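Local coordinates for protein phosphoserine phosphatase (Thermococcus onnurineus, PDB 4AP9) that probably hydrolyses L-phosphoserine to L-serine and phosphate, the last step of serine biosynthesis, as a magnesium-dependent phosphatase of the haloacid dehalogenase superfamily, at residues A[139-151]-A[159-171]. Numbering follows the deposited sequence.
Sequences RDKGEFLKRFRDG and GYADAKMFERADM. With 1PS (3-pyridinium-1-ylpropane-1-sulfonate), chain F.
K141 NZ is gripped by two groups: it donates to Y160 O (2.8 Å) and forms a salt bridge with D15. It meets the Y160 carbonyl from well above its plane, 68° out. The K141 side chain runs alongside the sulfonate of 1PS, with CG 3.4 Å from 1PS O1. The backbone N of K141 gives 1PS O3 a nearly straight bond of 3.0 Å.

D140 caps the helix 141-145 and also reaches across to helix 163-168. Its OD1 accepts from E143 N, while OD2 takes K164 NZ on its syn side, somewhat out of the carboxylate plane (2.8 Å). Its chi1 of 57° sets CG between the backbone N and the carbonyl carbon, which turns the carboxylate back over the helix start. With an alanine in place of D140, E143 N would probably lose its capping acceptor and the K164 ammonium its salt-bridge partner. R139 NH1 lies 3.0 Å from K164 NZ, two donors close together but not bonded; R139 NE donates to D170 of a neighbouring subunit.

The two helices run roughly parallel, 23° apart, and are closest at G142, whose CA lies 3.8 Å from M165 CA. A side chain at G142 would run into K164 CG. Further along, L145 CD2 packs on R168 CB (3.4 Å). The R168 chain bends at chi2, and its guanidinium lies with one face against K146 CG. Water 2 links L145 O to R168 NH1.

L145 and M165 also rest on strand 11-15. These helices lie side by side on one face of the Rossmann-like haloacid dehalogenase core, before and after strand 153-157 in the chain, and their N-terminal ends, with K141 and D162, line the 1PS pocket.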
ATOM      1  N   ARG A 139      -4.546  -8.662 -19.658  1.00 14.95           N
ATOM      2  CA  ARG A 139      -3.265  -8.207 -20.202  1.00 15.22           C
ATOM      3  C   ARG A 139      -2.357  -9.397 -20.458  1.00 15.15           C
ATOM      4  O   ARG A 139      -1.759  -9.526 -21.528  1.00 15.53           O
ATOM      5  CB  ARG A 139      -2.583  -7.262 -19.217  1.00 16.88           C
ATOM      6  CG  ARG A 139      -1.268  -6.676 -19.705  1.00 19.13           C
ATOM      7  CD  ARG A 139      -0.648  -5.852 -18.578  1.00 23.38           C
ATOM      8  NE  ARG A 139       0.521  -5.105 -19.014  1.00 32.58           N
ATOM      9  CZ  ARG A 139       1.635  -4.990 -18.299  1.00 31.75           C
ATOM     10  NH1 ARG A 139       1.730  -5.590 -17.115  1.00 35.66           N
ATOM     11  NH2 ARG A 139       2.656  -4.289 -18.778  1.00 32.81           N
ATOM     12  N   ASP A 140      -2.259 -10.249 -19.443  1.00 13.70           N
ATOM     13  CA  ASP A 140      -1.492 -11.498 -19.483  1.00 15.27           C
ATOM     14  C   ASP A 140      -1.936 -12.339 -18.283  1.00 15.52           C
ATOM     15  O   ASP A 140      -2.693 -11.860 -17.434  1.00 13.12           O
ATOM     16  CB  ASP A 140       0.023 -11.242 -19.439  1.00 17.17           C
ATOM     17  CG  ASP A 140       0.460 -10.436 -18.212  1.00 19.64           C
ATOM     18  OD1 ASP A 140       0.310 -10.922 -17.073  1.00 17.75           O
ATOM     19  OD2 ASP A 140       0.991  -9.320 -18.382  1.00 20.02           O
ATOM     20  N   LYS A 141      -1.476 -13.586 -18.202  1.00 14.27           N
ATOM     21  CA  LYS A 141      -1.976 -14.487 -17.164  1.00 16.05           C
ATOM     22  C   LYS A 141      -1.602 -14.075 -15.746  1.00 15.13           C
ATOM     23  O   LYS A 141      -2.387 -14.271 -14.815  1.00 16.22           O
ATOM     24  CB  LYS A 141      -1.572 -15.935 -17.450  1.00 14.35           C
ATOM     25  CG  LYS A 141      -2.276 -16.492 -18.681  1.00 14.28           C
ATOM     26  CD  LYS A 141      -1.528 -17.663 -19.297  1.00 14.39           C
ATOM     27  CE  LYS A 141      -2.203 -18.100 -20.600  1.00 15.01           C
ATOM     28  NZ  LYS A 141      -1.470 -19.209 -21.300  1.00 14.31           N
ATOM     29  N   GLY A 142      -0.422 -13.491 -15.574  1.00 15.54           N
ATOM     30  CA  GLY A 142      -0.068 -12.948 -14.279  1.00 14.79           C
ATOM     31  C   GLY A 142      -1.015 -11.838 -13.860  1.00 17.40           C
ATOM     32  O   GLY A 142      -1.467 -11.794 -12.704  1.00 13.35           O
ATOM     33  N   GLU A 143      -1.324 -10.932 -14.791  1.00 14.67           N
ATOM     34  CA  GLU A 143      -2.217  -9.824 -14.461  1.00 16.25           C
ATOM     35  C   GLU A 143      -3.579 -10.370 -14.086  1.00 15.35           C
ATOM     36  O   GLU A 143      -4.216  -9.890 -13.145  1.00 14.34           O
ATOM     37  CB  GLU A 143      -2.367  -8.849 -15.634  1.00 17.41           C
ATOM     38  CG  GLU A 143      -1.216  -7.896 -15.802  1.00 24.45           C
ATOM     39  CD  GLU A 143      -0.902  -7.138 -14.528  1.00 22.91           C
ATOM     40  OE1 GLU A 143      -1.756  -6.357 -14.059  1.00 23.61           O
ATOM     41  OE2 GLU A 143       0.207  -7.330 -14.007  1.00 28.98           O
ATOM     42  N   PHE A 144      -4.023 -11.390 -14.816  1.00 15.11           N
ATOM     43  CA  PHE A 144      -5.323 -11.982 -14.533  1.00 16.59           C
ATOM     44  C   PHE A 144      -5.401 -12.533 -13.107  1.00 16.13           C
ATOM     45  O   PHE A 144      -6.428 -12.409 -12.444  1.00 16.45           O
ATOM     46  CB  PHE A 144      -5.672 -13.095 -15.522  1.00 15.40           C
ATOM     47  CG  PHE A 144      -6.977 -13.760 -15.220  1.00 15.74           C
ATOM     48  CD1 PHE A 144      -8.168 -13.082 -15.420  1.00 16.73           C
ATOM     49  CD2 PHE A 144      -7.016 -15.045 -14.717  1.00 16.59           C
ATOM     50  CE1 PHE A 144      -9.381 -13.690 -15.119  1.00 16.93           C
ATOM     51  CE2 PHE A 144      -8.232 -15.656 -14.423  1.00 17.12           C
ATOM     52  CZ  PHE A 144      -9.405 -14.968 -14.631  1.00 15.89           C
ATOM     53  N   LEU A 145      -4.320 -13.150 -12.647  1.00 14.59           N
ATOM     54  CA  LEU A 145      -4.283 -13.725 -11.297  1.00 15.14           C
ATOM     55  C   LEU A 145      -4.506 -12.716 -10.163  1.00 15.17           C
ATOM     56  O   LEU A 145      -4.870 -13.111  -9.056  1.00 13.28           O
ATOM     57  CB  LEU A 145      -2.986 -14.501 -11.058  1.00 16.81           C
ATOM     58  CG  LEU A 145      -3.055 -16.031 -11.164  1.00 19.13           C
ATOM     59  CD1 LEU A 145      -3.560 -16.477 -12.522  1.00 20.55           C
ATOM     60  CD2 LEU A 145      -1.702 -16.672 -10.851  1.00 19.33           C
ATOM     61  N   LYS A 146      -4.276 -11.436 -10.437  1.00 15.52           N
ATOM     62  CA  LYS A 146      -4.552 -10.377  -9.460  1.00 16.17           C
ATOM     63  C   LYS A 146      -6.008 -10.397  -9.002  1.00 15.79           C
ATOM     64  O   LYS A 146      -6.347  -9.855  -7.954  1.00 15.73           O
ATOM     65  CB  LYS A 146      -4.215  -9.002 -10.039  1.00 17.84           C
ATOM     66  CG  LYS A 146      -2.736  -8.733 -10.240  1.00 19.16           C
ATOM     67  CD  LYS A 146      -2.532  -7.327 -10.785  1.00 22.41           C
ATOM     68  CE  LYS A 146      -1.062  -6.961 -10.876  1.00 28.06           C
ATOM     69  NZ  LYS A 146      -0.854  -5.606 -11.485  1.00 31.34           N
ATOM     70  N   ARG A 147      -6.865 -11.016  -9.810  1.00 14.67           N
ATOM     71  CA  ARG A 147      -8.272 -11.200  -9.473  1.00 16.67           C
ATOM     72  C   ARG A 147      -8.451 -11.979  -8.162  1.00 15.90           C
ATOM     73  O   ARG A 147      -9.451 -11.826  -7.453  1.00 17.17           O
ATOM     74  CB  ARG A 147      -8.905 -11.972 -10.628  1.00 20.04           C
ATOM     75  CG  ARG A 147     -10.393 -12.034 -10.627  1.00 24.94           C
ATOM     76  CD  ARG A 147     -10.866 -12.448 -12.013  1.00 19.99           C
ATOM     77  NE  ARG A 147     -10.859 -11.331 -12.954  1.00 21.38           N
ATOM     78  CZ  ARG A 147     -11.809 -11.144 -13.868  1.00 21.75           C
ATOM     79  NH1 ARG A 147     -12.811 -12.009 -13.952  1.00 21.14           N
ATOM     80  NH2 ARG A 147     -11.758 -10.108 -14.701  1.00 20.80           N
ATOM     81  N   PHE A 148      -7.463 -12.812  -7.849  1.00 13.41           N
ATOM     82  CA  PHE A 148      -7.512 -13.681  -6.688  1.00 15.02           C
ATOM     83  C   PHE A 148      -6.432 -13.316  -5.670  1.00 14.81           C
ATOM     84  O   PHE A 148      -5.937 -14.168  -4.945  1.00 15.98           O
ATOM     85  CB  PHE A 148      -7.377 -15.134  -7.162  1.00 14.69           C
ATOM     86  CG  PHE A 148      -8.315 -15.460  -8.285  1.00 15.57           C
ATOM     87  CD1 PHE A 148      -9.660 -15.657  -8.034  1.00 15.17           C
ATOM     88  CD2 PHE A 148      -7.865 -15.515  -9.590  1.00 17.14           C
ATOM     89  CE1 PHE A 148     -10.542 -15.930  -9.066  1.00 18.30           C
ATOM     90  CE2 PHE A 148      -8.741 -15.775 -10.627  1.00 15.32           C
ATOM     91  CZ  PHE A 148     -10.072 -15.984 -10.372  1.00 17.04           C
ATOM     92  N   ARG A 149      -6.093 -12.034  -5.608  1.00 14.26           N
ATOM     93  CA  ARG A 149      -4.996 -11.570  -4.769  1.00 15.38           C
ATOM     94  C   ARG A 149      -5.312 -11.659  -3.282  1.00 17.05           C
ATOM     95  O   ARG A 149      -4.404 -11.672  -2.465  1.00 16.39           O
ATOM     96  CB  ARG A 149      -4.613 -10.135  -5.130  1.00 18.36           C
ATOM     97  CG  ARG A 149      -5.721  -9.118  -4.866  1.00 19.94           C
ATOM     98  CD  ARG A 149      -5.397  -7.748  -5.461  1.00 21.61           C
ATOM     99  NE  ARG A 149      -4.328  -7.048  -4.749  1.00 23.00           N
ATOM    100  CZ  ARG A 149      -4.536  -6.146  -3.794  1.00 27.19           C
ATOM    101  NH1 ARG A 149      -5.774  -5.838  -3.420  1.00 26.19           N
ATOM    102  NH2 ARG A 149      -3.505  -5.554  -3.206  1.00 31.24           N
ATOM    103  N   ASP A 150      -6.589 -11.735  -2.927  1.00 15.57           N
ATOM    104  CA  ASP A 150      -6.960 -11.748  -1.516  1.00 16.88           C
ATOM    105  C   ASP A 150      -6.826 -13.113  -0.848  1.00 17.78           C
ATOM    106  O   ASP A 150      -6.983 -13.233   0.363  1.00 16.76           O
ATOM    107  CB  ASP A 150      -8.364 -11.172  -1.323  1.00 20.16           C
ATOM    108  CG  ASP A 150      -8.433  -9.708  -1.679  1.00 24.05           C
ATOM    109  OD1 ASP A 150      -7.548  -8.960  -1.216  1.00 23.49           O
ATOM    110  OD2 ASP A 150      -9.353  -9.305  -2.432  1.00 25.44           O
ATOM    111  N   GLY A 151      -6.524 -14.144  -1.632  1.00 15.40           N
ATOM    112  CA  GLY A 151      -6.306 -15.453  -1.061  1.00 17.01           C
ATOM    113  C   GLY A 151      -5.070 -16.117  -1.628  1.00 16.10           C
ATOM    114  O   GLY A 151      -4.241 -15.467  -2.280  1.00 14.70           O
ATOM    115  N   GLY A 159       3.423 -25.037 -21.528  1.00 17.49           N
ATOM    116  CA  GLY A 159       4.141 -24.186 -22.440  1.00 18.60           C
ATOM    117  C   GLY A 159       3.645 -22.794 -22.740  1.00 16.78           C
ATOM    118  O   GLY A 159       4.441 -21.951 -23.114  1.00 18.55           O
ATOM    119  N   TYR A 160       2.338 -22.557 -22.605  1.00 14.81           N
ATOM    120  CA  TYR A 160       1.804 -21.213 -22.784  1.00 15.16           C
ATOM    121  C   TYR A 160       1.804 -20.301 -21.561  1.00 17.38           C
ATOM    122  O   TYR A 160       1.333 -19.166 -21.627  1.00 18.00           O
ATOM    123  CB  TYR A 160       0.405 -21.304 -23.417  1.00 14.25           C
ATOM    124  CG  TYR A 160       0.436 -21.800 -24.844  1.00 14.95           C
ATOM    125  CD1 TYR A 160       0.684 -23.143 -25.122  1.00 16.76           C
ATOM    126  CD2 TYR A 160       0.226 -20.933 -25.913  1.00 15.97           C
ATOM    127  CE1 TYR A 160       0.724 -23.604 -26.418  1.00 18.41           C
ATOM    128  CE2 TYR A 160       0.262 -21.388 -27.213  1.00 18.12           C
ATOM    129  CZ  TYR A 160       0.513 -22.720 -27.461  1.00 16.78           C
ATOM    130  OH  TYR A 160       0.550 -23.175 -28.757  1.00 14.34           O
ATOM    131  N   ALA A 161       2.354 -20.795 -20.452  1.00 17.80           N
ATOM    132  CA  ALA A 161       2.526 -19.967 -19.256  1.00 16.79           C
ATOM    133  C   ALA A 161       3.954 -19.416 -19.194  1.00 17.81           C
ATOM    134  O   ALA A 161       4.789 -19.757 -20.033  1.00 18.32           O
ATOM    135  CB  ALA A 161       2.202 -20.771 -17.996  1.00 17.48           C
ATOM    136  N   ASP A 162       4.231 -18.566 -18.207  1.00 16.58           N
ATOM    137  CA  ASP A 162       5.574 -18.015 -18.024  1.00 18.08           C
ATOM    138  C   ASP A 162       5.809 -17.609 -16.581  1.00 18.89           C
ATOM    139  O   ASP A 162       4.985 -17.878 -15.700  1.00 16.85           O
ATOM    140  CB  ASP A 162       5.802 -16.806 -18.935  1.00 19.29           C
ATOM    141  CG  ASP A 162       4.848 -15.645 -18.625  1.00 21.80           C
ATOM    142  OD1 ASP A 162       4.080 -15.718 -17.631  1.00 25.43           O
ATOM    143  OD2 ASP A 162       4.869 -14.661 -19.386  1.00 28.25           O
ATOM    144  N   ALA A 163       6.934 -16.943 -16.336  1.00 18.88           N
ATOM    145  CA  ALA A 163       7.296 -16.599 -14.964  1.00 19.62           C
ATOM    146  C   ALA A 163       6.290 -15.626 -14.369  1.00 18.12           C
ATOM    147  O   ALA A 163       6.042 -15.636 -13.172  1.00 19.18           O
ATOM    148  CB  ALA A 163       8.700 -16.009 -14.912  1.00 19.36           C
ATOM    149  N   LYS A 164       5.717 -14.771 -15.208  1.00 18.63           N
ATOM    150  CA  LYS A 164       4.778 -13.760 -14.726  1.00 20.52           C
ATOM    151  C   LYS A 164       3.593 -14.422 -14.023  1.00 17.33           C
ATOM    152  O   LYS A 164       3.163 -13.998 -12.952  1.00 17.59           O
ATOM    153  CB  LYS A 164       4.289 -12.891 -15.892  1.00 23.57           C
ATOM    154  CG  LYS A 164       3.581 -11.604 -15.472  1.00 28.07           C
ATOM    155  CD  LYS A 164       3.528 -10.595 -16.621  1.00 24.24           C
ATOM    156  CE  LYS A 164       3.086  -9.217 -16.118  1.00 34.12           C
ATOM    157  NZ  LYS A 164       3.230  -8.130 -17.157  1.00 38.01           N
HETATM  158  N   MSE A 165       3.073 -15.478 -14.626  1.00 17.43           N
HETATM  159  CA  MSE A 165       1.939 -16.180 -14.035  1.00 17.57           C
HETATM  160  C   MSE A 165       2.335 -16.880 -12.747  1.00 16.64           C
HETATM  161  O   MSE A 165       1.660 -16.769 -11.726  1.00 14.63           O
HETATM  162  CB  MSE A 165       1.349 -17.187 -15.014  1.00 18.96           C
HETATM  163  CG  MSE A 165       0.077 -17.792 -14.505  1.00 16.80           C
HETATM  164 SE   MSE A 165      -0.526 -19.330 -15.539  1.00 25.34          SE
HETATM  165  CE  MSE A 165      -1.980 -19.852 -14.441  1.00 20.76           C
ATOM    166  N   PHE A 166       3.456 -17.591 -12.780  1.00 16.14           N
ATOM    167  CA  PHE A 166       3.860 -18.372 -11.615  1.00 16.69           C
ATOM    168  C   PHE A 166       4.331 -17.501 -10.449  1.00 18.94           C
ATOM    169  O   PHE A 166       4.212 -17.898  -9.289  1.00 18.76           O
ATOM    170  CB  PHE A 166       4.930 -19.398 -11.999  1.00 15.83           C
ATOM    171  CG  PHE A 166       4.386 -20.586 -12.709  1.00 16.41           C
ATOM    172  CD1 PHE A 166       3.580 -21.499 -12.040  1.00 16.68           C
ATOM    173  CD2 PHE A 166       4.680 -20.811 -14.045  1.00 18.84           C
ATOM    174  CE1 PHE A 166       3.073 -22.609 -12.689  1.00 17.08           C
ATOM    175  CE2 PHE A 166       4.179 -21.924 -14.697  1.00 18.26           C
ATOM    176  CZ  PHE A 166       3.372 -22.827 -14.019  1.00 17.16           C
ATOM    177  N   GLU A 167       4.861 -16.319 -10.750  1.00 18.52           N
ATOM    178  CA  GLU A 167       5.261 -15.386  -9.698  1.00 21.61           C
ATOM    179  C   GLU A 167       4.076 -15.031  -8.803  1.00 22.53           C
ATOM    180  O   GLU A 167       4.241 -14.742  -7.612  1.00 23.50           O
ATOM    181  CB  GLU A 167       5.856 -14.108 -10.299  1.00 26.09           C
ATOM    182  CG  GLU A 167       7.383 -14.009 -10.218  1.00 35.00           C
ATOM    183  CD  GLU A 167       7.914 -12.690 -10.787  1.00 47.65           C
ATOM    184  OE1 GLU A 167       7.232 -12.083 -11.650  1.00 46.54           O
ATOM    185  OE2 GLU A 167       9.012 -12.257 -10.367  1.00 56.86           O
ATOM    186  N   ARG A 168       2.883 -15.062  -9.389  1.00 19.32           N
ATOM    187  CA  ARG A 168       1.655 -14.723  -8.688  1.00 22.83           C
ATOM    188  C   ARG A 168       1.190 -15.856  -7.782  1.00 19.68           C
ATOM    189  O   ARG A 168       0.454 -15.626  -6.832  1.00 22.27           O
ATOM    190  CB  ARG A 168       0.549 -14.380  -9.704  1.00 23.24           C
ATOM    191  CG  ARG A 168       0.619 -12.970 -10.239  1.00 23.00           C
ATOM    192  CD  ARG A 168      -0.118 -12.090  -9.263  1.00 22.93           C
ATOM    193  NE  ARG A 168       0.289 -10.700  -9.290  1.00 32.14           N
ATOM    194  CZ  ARG A 168      -0.059  -9.841  -8.341  1.00 31.26           C
ATOM    195  NH1 ARG A 168      -0.807 -10.261  -7.315  1.00 28.74           N
ATOM    196  NH2 ARG A 168       0.333  -8.579  -8.407  1.00 34.36           N
ATOM    197  N   ALA A 169       1.628 -17.074  -8.074  1.00 17.05           N
ATOM    198  CA  ALA A 169       1.140 -18.260  -7.379  1.00 16.94           C
ATOM    199  C   ALA A 169       1.903 -18.533  -6.082  1.00 17.47           C
ATOM    200  O   ALA A 169       3.110 -18.316  -6.013  1.00 18.75           O
ATOM    201  CB  ALA A 169       1.230 -19.479  -8.302  1.00 15.70           C
ATOM    202  N   ASP A 170       1.209 -19.039  -5.067  1.00 15.16           N
ATOM    203  CA  ASP A 170       1.885 -19.443  -3.834  1.00 15.77           C
ATOM    204  C   ASP A 170       2.629 -20.752  -3.992  1.00 20.06           C
ATOM    205  O   ASP A 170       3.567 -21.059  -3.238  1.00 17.43           O
ATOM    206  CB  ASP A 170       0.889 -19.524  -2.686  1.00 16.41           C
ATOM    207  CG  ASP A 170       0.240 -18.198  -2.413  1.00 17.81           C
ATOM    208  OD1 ASP A 170       0.856 -17.381  -1.707  1.00 20.15           O
ATOM    209  OD2 ASP A 170      -0.866 -17.951  -2.938  1.00 16.99           O
HETATM  210  N   MSE A 171       2.194 -21.525  -4.980  1.00 17.82           N
HETATM  211  CA  MSE A 171       2.809 -22.793  -5.324  1.00 15.03           C
HETATM  212  C   MSE A 171       2.477 -23.000  -6.791  1.00 16.40           C
HETATM  213  O   MSE A 171       1.329 -22.830  -7.191  1.00 14.42           O
HETATM  214  CB  MSE A 171       2.208 -23.916  -4.473  1.00 13.90           C
HETATM  215  CG  MSE A 171       2.775 -25.297  -4.768  1.00 18.00           C
HETATM  216 SE   MSE A 171       2.043 -26.715  -3.629  1.00 24.23          SE
HETATM  217  CE  MSE A 171       2.557 -26.019  -1.893  1.00 17.88           C
TER
HETATM  218  N1  1PS F 202       4.278 -16.070 -22.813  1.00 27.75           N
HETATM  219  C1  1PS F 202       5.325 -15.351 -23.237  1.00 24.45           C
HETATM  220  C2  1PS F 202       6.483 -15.980 -23.672  1.00 20.19           C
HETATM  221  C3  1PS F 202       4.318 -17.411 -22.795  1.00 21.24           C
HETATM  222  C4  1PS F 202       5.451 -18.103 -23.203  1.00 22.45           C
HETATM  223  C5  1PS F 202       6.560 -17.379 -23.659  1.00 23.04           C
HETATM  224  C6  1PS F 202       3.086 -15.372 -22.406  1.00 25.47           C
HETATM  225  C7  1PS F 202       2.094 -16.313 -21.805  1.00 25.00           C
HETATM  226  C8  1PS F 202       0.716 -16.104 -22.374  1.00 24.81           C
HETATM  227  S1  1PS F 202      -0.041 -14.723 -21.564  1.00 27.59           S
HETATM  228  O1  1PS F 202      -1.502 -14.911 -21.617  1.00 26.37           O
HETATM  229  O2  1PS F 202       0.257 -13.498 -22.284  1.00 26.43           O
HETATM  230  O3  1PS F 202       0.511 -14.632 -20.243  1.00 22.59           O
HETATM  231  O   HOH W   1       1.658 -13.927 -17.272  1.00 24.98           O
HETATM  232  O   HOH W   2      -2.752 -12.762  -7.130  1.00 15.02           O
HETATM  233  O   HOH W   3      -1.477  -7.467  -5.511  1.00 30.82           O